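Local coordinates for protein beta-L-arabinobiosidase (PDB 5MQR) that probably hydrolyses glycosidic linkages in complex plant pectin, acting as a beta-L-arabinobiosidase, at residues A[458-469]-A[563-574]. Sequence-based numbering, arbitrary orientation.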
ATOM      1  N   TYR A 458      17.485  25.121   8.402  1.00 24.12           N
ATOM      2  CA  TYR A 458      17.913  24.024   9.243  1.00 23.98           C
ATOM      3  C   TYR A 458      17.868  22.724   8.473  1.00 23.65           C
ATOM      4  O   TYR A 458      17.256  22.667   7.395  1.00 23.19           O
ATOM      5  CB  TYR A 458      17.027  23.932  10.489  1.00 23.76           C
ATOM      6  CG  TYR A 458      15.558  24.163  10.237  1.00 23.57           C
ATOM      7  CD1 TYR A 458      14.772  23.225   9.515  1.00 23.27           C
ATOM      8  CD2 TYR A 458      14.929  25.291  10.743  1.00 23.88           C
ATOM      9  CE1 TYR A 458      13.410  23.455   9.301  1.00 23.44           C
ATOM     10  CE2 TYR A 458      13.575  25.514  10.550  1.00 24.08           C
ATOM     11  CZ  TYR A 458      12.821  24.604   9.838  1.00 23.67           C
ATOM     12  OH  TYR A 458      11.491  24.879   9.687  1.00 24.55           O
ATOM     13  N   ALA A 459      18.531  21.711   9.036  1.00 23.81           N
ATOM     14  CA  ALA A 459      18.469  20.331   8.538  1.00 24.16           C
ATOM     15  C   ALA A 459      17.254  19.696   9.173  1.00 24.19           C
ATOM     16  O   ALA A 459      16.912  20.008  10.300  1.00 23.86           O
ATOM     17  CB  ALA A 459      19.721  19.548   8.901  1.00 24.35           C
ATOM     18  N   LYS A 460      16.591  18.815   8.445  1.00 25.32           N
ATOM     19  CA  LYS A 460      15.419  18.151   8.978  1.00 26.14           C
ATOM     20  C   LYS A 460      15.222  16.794   8.326  1.00 25.95           C
ATOM     21  O   LYS A 460      15.262  16.691   7.092  1.00 25.79           O
ATOM     22  CB  LYS A 460      14.193  19.024   8.779  1.00 27.31           C
ATOM     23  CG  LYS A 460      13.002  18.535   9.547  1.00 28.89           C
ATOM     24  CD  LYS A 460      11.726  19.063   8.962  1.00 30.91           C
ATOM     25  CE  LYS A 460      11.313  18.227   7.782  1.00 32.51           C
ATOM     26  NZ  LYS A 460      10.403  18.966   6.871  1.00 33.74           N
ATOM     27  N   VAL A 461      15.007  15.772   9.168  1.00 25.37           N
ATOM     28  CA  VAL A 461      14.621  14.425   8.746  1.00 24.87           C
ATOM     29  C   VAL A 461      13.306  14.037   9.452  1.00 25.37           C
ATOM     30  O   VAL A 461      13.087  14.448  10.590  1.00 24.78           O
ATOM     31  CB  VAL A 461      15.755  13.394   8.971  1.00 24.67           C
ATOM     32  CG1 VAL A 461      17.021  13.814   8.237  1.00 25.00           C
ATOM     33  CG2 VAL A 461      16.098  13.208  10.424  1.00 24.84           C
ATOM     34  N   GLU A 462      12.422  13.314   8.750  1.00 26.00           N
ATOM     35  CA  GLU A 462      11.154  12.818   9.284  1.00 26.55           C
ATOM     36  C   GLU A 462      11.084  11.320   8.983  1.00 25.93           C
ATOM     37  O   GLU A 462      11.286  10.905   7.838  1.00 24.84           O
ATOM     38  CB  GLU A 462       9.894  13.444   8.647  1.00 28.42           C
ATOM     39  CG  GLU A 462       9.847  14.941   8.431  1.00 31.68           C
ATOM     40  CD  GLU A 462       8.429  15.556   8.345  1.00 33.85           C
ATOM     41  OE1 GLU A 462       7.427  14.841   8.187  1.00 33.75           O
ATOM     42  OE2 GLU A 462       8.308  16.812   8.488  1.00 39.14           O
ATOM     43  N   ARG A 463      10.771  10.519   9.998  1.00 25.33           N
ATOM     44  CA  ARG A 463      10.492   9.087   9.805  1.00 25.17           C
ATOM     45  C   ARG A 463       8.986   8.865   9.919  1.00 24.39           C
ATOM     46  O   ARG A 463       8.410   8.963  11.011  1.00 23.60           O
ATOM     47  CB  ARG A 463      11.255   8.226  10.825  1.00 24.86           C
ATOM     48  CG  ARG A 463      11.116   6.733  10.646  1.00 24.76           C
ATOM     49  CD  ARG A 463      11.612   6.272   9.293  1.00 24.73           C
ATOM     50  NE  ARG A 463      11.905   4.840   9.177  1.00 24.30           N
ATOM     51  CZ  ARG A 463      11.043   3.891   8.801  1.00 24.31           C
ATOM     52  NH1 ARG A 463       9.766   4.160   8.537  1.00 24.65           N
ATOM     53  NH2 ARG A 463      11.466   2.641   8.682  1.00 23.91           N
ATOM     54  N   LYS A 464       8.345   8.610   8.786  1.00 24.08           N
ATOM     55  CA  LYS A 464       6.944   8.231   8.800  1.00 24.42           C
ATOM     56  C   LYS A 464       6.788   6.755   9.232  1.00 23.48           C
ATOM     57  O   LYS A 464       7.532   5.890   8.790  1.00 23.30           O
ATOM     58  CB  LYS A 464       6.324   8.473   7.433  1.00 25.30           C
ATOM     59  CG  LYS A 464       4.822   8.579   7.486  1.00 26.63           C
ATOM     60  CD  LYS A 464       4.268   9.350   6.289  1.00 27.14           C
ATOM     61  CE  LYS A 464       2.813   9.627   6.544  1.00 26.92           C
ATOM     62  NZ  LYS A 464       2.186  10.241   5.361  1.00 27.38           N
ATOM     63  N   ILE A 465       5.852   6.496  10.133  1.00 23.06           N
ATOM     64  CA  ILE A 465       5.601   5.148  10.669  1.00 22.49           C
ATOM     65  C   ILE A 465       4.098   4.883  10.640  1.00 21.98           C
ATOM     66  O   ILE A 465       3.321   5.823  10.448  1.00 21.68           O
ATOM     67  CB  ILE A 465       6.117   5.013  12.106  1.00 22.98           C
ATOM     68  CG1 ILE A 465       5.497   6.080  13.000  1.00 23.62           C
ATOM     69  CG2 ILE A 465       7.633   5.093  12.123  1.00 23.59           C
ATOM     70  CD1 ILE A 465       5.598   5.767  14.460  1.00 24.38           C
ATOM     71  N   PRO A 466       3.677   3.611  10.833  1.00 21.23           N
ATOM     72  CA  PRO A 466       2.238   3.339  10.938  1.00 21.12           C
ATOM     73  C   PRO A 466       1.607   4.135  12.080  1.00 21.16           C
ATOM     74  O   PRO A 466       2.159   4.177  13.179  1.00 20.86           O
ATOM     75  CB  PRO A 466       2.164   1.825  11.229  1.00 20.72           C
ATOM     76  CG  PRO A 466       3.474   1.281  10.796  1.00 21.13           C
ATOM     77  CD  PRO A 466       4.481   2.389  11.020  1.00 21.28           C
ATOM     78  N   ALA A 467       0.488   4.780  11.769  1.00 21.31           N
ATOM     79  CA  ALA A 467      -0.270   5.593  12.707  1.00 22.24           C
ATOM     80  C   ALA A 467      -0.553   4.776  13.956  1.00 22.65           C
ATOM     81  O   ALA A 467      -1.138   3.696  13.850  1.00 22.68           O
ATOM     82  CB  ALA A 467      -1.578   6.044  12.050  1.00 21.83           C
ATOM     83  N   SER A 468      -0.119   5.272  15.115  1.00 22.69           N
ATOM     84  CA  SER A 468      -0.097   4.495  16.345  1.00 23.40           C
ATOM     85  C   SER A 468      -0.652   5.282  17.540  1.00 24.80           C
ATOM     86  O   SER A 468      -0.393   6.485  17.690  1.00 23.92           O
ATOM     87  CB  SER A 468       1.342   4.039  16.642  1.00 24.10           C
ATOM     88  OG  SER A 468       1.896   3.252  15.575  1.00 24.02           O
ATOM     89  N   LYS A 469      -1.402   4.583  18.394  1.00 26.20           N
ATOM     90  CA  LYS A 469      -1.989   5.147  19.614  1.00 28.11           C
ATOM     91  C   LYS A 469      -1.042   4.960  20.778  1.00 27.48           C
ATOM     92  O   LYS A 469      -0.823   5.895  21.538  1.00 27.18           O
ATOM     93  CB  LYS A 469      -3.339   4.500  19.931  1.00 29.95           C
ATOM     94  CG  LYS A 469      -4.377   4.670  18.844  1.00 32.32           C
ATOM     95  CD  LYS A 469      -5.643   3.845  19.105  1.00 35.82           C
ATOM     96  CE  LYS A 469      -6.463   3.646  17.812  1.00 39.43           C
ATOM     97  NZ  LYS A 469      -7.481   2.530  17.862  1.00 40.38           N
ATOM     98  N   THR A 563      -3.573   9.678  16.828  1.00 22.55           N
ATOM     99  CA  THR A 563      -2.466   8.772  16.571  1.00 22.40           C
ATOM    100  C   THR A 563      -1.260   9.577  16.179  1.00 22.43           C
ATOM    101  O   THR A 563      -1.386  10.735  15.772  1.00 21.90           O
ATOM    102  CB  THR A 563      -2.740   7.829  15.397  1.00 22.18           C
ATOM    103  OG1 THR A 563      -3.059   8.594  14.234  1.00 21.94           O
ATOM    104  CG2 THR A 563      -3.881   6.886  15.710  1.00 22.71           C
ATOM    105  N   ILE A 564      -0.103   8.935  16.316  1.00 21.86           N
ATOM    106  CA  ILE A 564       1.173   9.502  15.953  1.00 21.99           C
ATOM    107  C   ILE A 564       1.686   8.753  14.742  1.00 21.42           C
ATOM    108  O   ILE A 564       1.755   7.519  14.758  1.00 20.51           O
ATOM    109  CB  ILE A 564       2.167   9.326  17.102  1.00 22.21           C
ATOM    110  CG1 ILE A 564       1.647  10.064  18.338  1.00 22.79           C
ATOM    111  CG2 ILE A 564       3.569   9.795  16.690  1.00 21.92           C
ATOM    112  CD1 ILE A 564       1.867   9.276  19.614  1.00 23.41           C
ATOM    113  N   GLU A 565       2.046   9.489  13.704  1.00 21.30           N
ATOM    114  CA  GLU A 565       2.535   8.871  12.471  1.00 21.81           C
ATOM    115  C   GLU A 565       3.957   9.284  12.041  1.00 22.30           C
ATOM    116  O   GLU A 565       4.473   8.721  11.069  1.00 22.12           O
ATOM    117  CB  GLU A 565       1.569   9.162  11.321  1.00 22.30           C
ATOM    118  CG  GLU A 565       1.287  10.644  11.089  1.00 22.90           C
ATOM    119  CD  GLU A 565       1.020  10.966   9.636  1.00 23.76           C
ATOM    120  OE1 GLU A 565       0.206  10.229   9.032  1.00 24.37           O
ATOM    121  OE2 GLU A 565       1.591  11.966   9.120  1.00 23.29           O
ATOM    122  N   ARG A 566       4.559  10.265  12.715  1.00 22.24           N
ATOM    123  CA  ARG A 566       5.867  10.791  12.330  1.00 22.94           C
ATOM    124  C   ARG A 566       6.703  11.211  13.505  1.00 22.83           C
ATOM    125  O   ARG A 566       6.182  11.802  14.449  1.00 22.84           O
ATOM    126  CB  ARG A 566       5.716  12.019  11.457  1.00 23.25           C
ATOM    127  CG  ARG A 566       5.494  11.694  10.016  1.00 23.54           C
ATOM    128  CD  ARG A 566       5.301  12.977   9.262  1.00 23.81           C
ATOM    129  NE  ARG A 566       3.977  13.538   9.472  1.00 24.59           N
ATOM    130  CZ  ARG A 566       3.622  14.788   9.176  1.00 24.73           C
ATOM    131  NH1 ARG A 566       4.507  15.667   8.703  1.00 25.21           N
ATOM    132  NH2 ARG A 566       2.367  15.154   9.366  1.00 25.20           N
ATOM    133  N   ILE A 567       8.001  10.931  13.396  1.00 22.50           N
ATOM    134  CA  ILE A 567       9.013  11.499  14.264  1.00 22.77           C
ATOM    135  C   ILE A 567       9.893  12.395  13.388  1.00 22.08           C
ATOM    136  O   ILE A 567      10.345  11.973  12.334  1.00 21.31           O
ATOM    137  CB  ILE A 567       9.853  10.415  14.994  1.00 23.60           C
ATOM    138  CG1 ILE A 567       8.943   9.452  15.767  1.00 24.58           C
ATOM    139  CG2 ILE A 567      10.800  11.041  16.005  1.00 24.32           C
ATOM    140  CD1 ILE A 567       8.642   8.209  14.982  1.00 25.19           C
ATOM    141  N   VAL A 568      10.107  13.633  13.846  1.00 22.32           N
ATOM    142  CA  VAL A 568      10.785  14.699  13.108  1.00 22.53           C
ATOM    143  C   VAL A 568      11.997  15.136  13.924  1.00 22.73           C
ATOM    144  O   VAL A 568      11.892  15.352  15.140  1.00 22.96           O
ATOM    145  CB  VAL A 568       9.849  15.921  12.890  1.00 23.18           C
ATOM    146  CG1 VAL A 568      10.590  17.110  12.273  1.00 23.58           C
ATOM    147  CG2 VAL A 568       8.662  15.544  12.010  1.00 23.23           C
ATOM    148  N   PHE A 569      13.141  15.261  13.256  1.00 22.64           N
ATOM    149  CA  PHE A 569      14.372  15.745  13.876  1.00 22.96           C
ATOM    150  C   PHE A 569      14.752  16.990  13.070  1.00 23.33           C
ATOM    151  O   PHE A 569      14.972  16.897  11.841  1.00 23.14           O
ATOM    152  CB  PHE A 569      15.485  14.684  13.832  1.00 22.91           C
ATOM    153  CG  PHE A 569      15.131  13.360  14.487  1.00 22.53           C
ATOM    154  CD1 PHE A 569      14.310  12.454  13.855  1.00 22.18           C
ATOM    155  CD2 PHE A 569      15.682  13.001  15.702  1.00 23.05           C
ATOM    156  CE1 PHE A 569      13.994  11.235  14.438  1.00 22.52           C
ATOM    157  CE2 PHE A 569      15.389  11.783  16.295  1.00 23.25           C
ATOM    158  CZ  PHE A 569      14.553  10.890  15.663  1.00 22.81           C
ATOM    159  N   ARG A 570      14.808  18.152  13.740  1.00 23.19           N
ATOM    160  CA  ARG A 570      14.998  19.439  13.066  1.00 23.17           C
ATOM    161  C   ARG A 570      16.018  20.297  13.819  1.00 23.44           C
ATOM    162  O   ARG A 570      15.883  20.482  15.035  1.00 23.25           O
ATOM    163  CB  ARG A 570      13.654  20.175  13.024  1.00 23.32           C
ATOM    164  CG  ARG A 570      13.670  21.486  12.271  1.00 23.66           C
ATOM    165  CD  ARG A 570      12.360  22.254  12.387  1.00 23.94           C
ATOM    166  NE  ARG A 570      11.748  22.104  13.700  1.00 23.93           N
ATOM    167  CZ  ARG A 570      10.652  21.403  13.974  1.00 24.30           C
ATOM    168  NH1 ARG A 570       9.974  20.784  13.021  1.00 23.86           N
ATOM    169  NH2 ARG A 570      10.227  21.320  15.236  1.00 24.72           N
ATOM    170  N   THR A 571      16.998  20.863  13.115  1.00 23.45           N
ATOM    171  CA  THR A 571      18.081  21.607  13.799  1.00 24.65           C
ATOM    172  C   THR A 571      17.735  23.089  14.008  1.00 25.34           C
ATOM    173  O   THR A 571      18.588  23.948  13.893  1.00 26.36           O
ATOM    174  CB  THR A 571      19.429  21.490  13.048  1.00 24.19           C
ATOM    175  OG1 THR A 571      19.343  22.183  11.804  1.00 23.34           O
ATOM    176  CG2 THR A 571      19.783  20.015  12.803  1.00 24.00           C
ATOM    177  N   GLY A 572      16.481  23.381  14.316  1.00 26.34           N
ATOM    178  CA  GLY A 572      15.989  24.758  14.430  1.00 27.45           C
ATOM    179  C   GLY A 572      14.533  24.817  14.851  1.00 28.32           C
ATOM    180  O   GLY A 572      13.836  23.805  14.886  1.00 27.49           O
ATOM    181  N   GLU A 573      14.075  26.018  15.157  1.00 30.05           N
ATOM    182  CA  GLU A 573      12.679  26.255  15.473  1.00 31.21           C
ATOM    183  C   GLU A 573      11.983  26.591  14.179  1.00 31.52           C
ATOM    184  O   GLU A 573      12.568  27.249  13.315  1.00 32.03           O
ATOM    185  CB  GLU A 573      12.549  27.434  16.444  1.00 32.71           C
ATOM    186  CG  GLU A 573      13.346  27.240  17.718  1.00 34.49           C
ATOM    187  CD  GLU A 573      13.251  28.405  18.676  1.00 36.35           C
ATOM    188  OE1 GLU A 573      14.212  29.200  18.707  1.00 38.32           O
ATOM    189  OE2 GLU A 573      12.223  28.514  19.388  1.00 37.37           O
HETATM  190  N   MSE A 574      10.725  26.187  14.058  1.00 32.26           N
HETATM  191  CA  MSE A 574       9.888  26.603  12.934  1.00 33.63           C
HETATM  192  C   MSE A 574       9.641  28.069  12.988  1.00 32.52           C
HETATM  193  O   MSE A 574       9.493  28.631  14.057  1.00 30.95           O
HETATM  194  CB  MSE A 574       8.531  25.904  12.913  1.00 35.96           C
HETATM  195  CG  MSE A 574       8.695  24.601  12.127  1.00 38.64           C
HETATM  196 SE   MSE A 574       7.269  23.296  12.510  1.00 42.19          SE
HETATM  197  CE  MSE A 574       6.889  23.520  14.447  1.00 42.35           C
TER
HETATM  198  O   HOH W   1      -0.640  10.456   6.578  1.00 23.68           O
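Two neighbouring antiparallel strands of a beta-sandwich, 460-468 and 564-570, illustrate how a sheet can gather charge mainly on one face and mostly apolar side chains on the other, where Arg463, paired with Asp417, is an exception. Paired backbone bonds, such as Phe569 N to Val461 O (2.8 Å), hold the ladder from Ala459 to Arg463. Beyond Lys464 the register slips by two residues, a beta bulge, and Glu565 O takes Ile465 N before pairing resumes at Ser468 and Ile564. Separately, Glu565 and Arg566 form a classic bulge against Leu492 of strand 487-492.

Lys460, Glu462, Glu565 and Arg566 form a salt-bridge network, in which Lys460 reaches Glu462 OE2 only weakly and also pairs with Glu354. Arg566 NH1 gives a nearly straight bond (178°) to the syn lone pair of Glu462 OE1 at 3.1 Å. That oxygen lies in the guanidinium plane; the Arg566 chain bends at chi3 (-76°) to turn this edge toward it. Arg566 NE meets the anti side of Glu565 OE2 at 2.9 Å. An alanine here would remove the cation between the two carboxylates, and is likely to leave Glu462 with just the weak Lys460 bond within this network. Ser46 OG holds both Glu565 OE2 and Lys464 NZ, and a water bridges that nitrogen to Glu565 OE1.

Across the sheet, Val461 CG2 packs on Phe569 CB (3.8 Å) and Ile465 CD1 meets Ile567 CD1 (3.9 Å). At the far end Arg570 CD sits over one face of the Tyr458 ring, 3.6 Å from its centroid, a CH-pi contact. Thr571 OG1 accepts Ala459 N (2.9 Å) and also bonds Asp452, a calcium ligand. Ile567 and Phe569 pack on strand 600-610 of a second sheet, making the beta-sandwich of the sialidase-like carbohydrate-binding-module region.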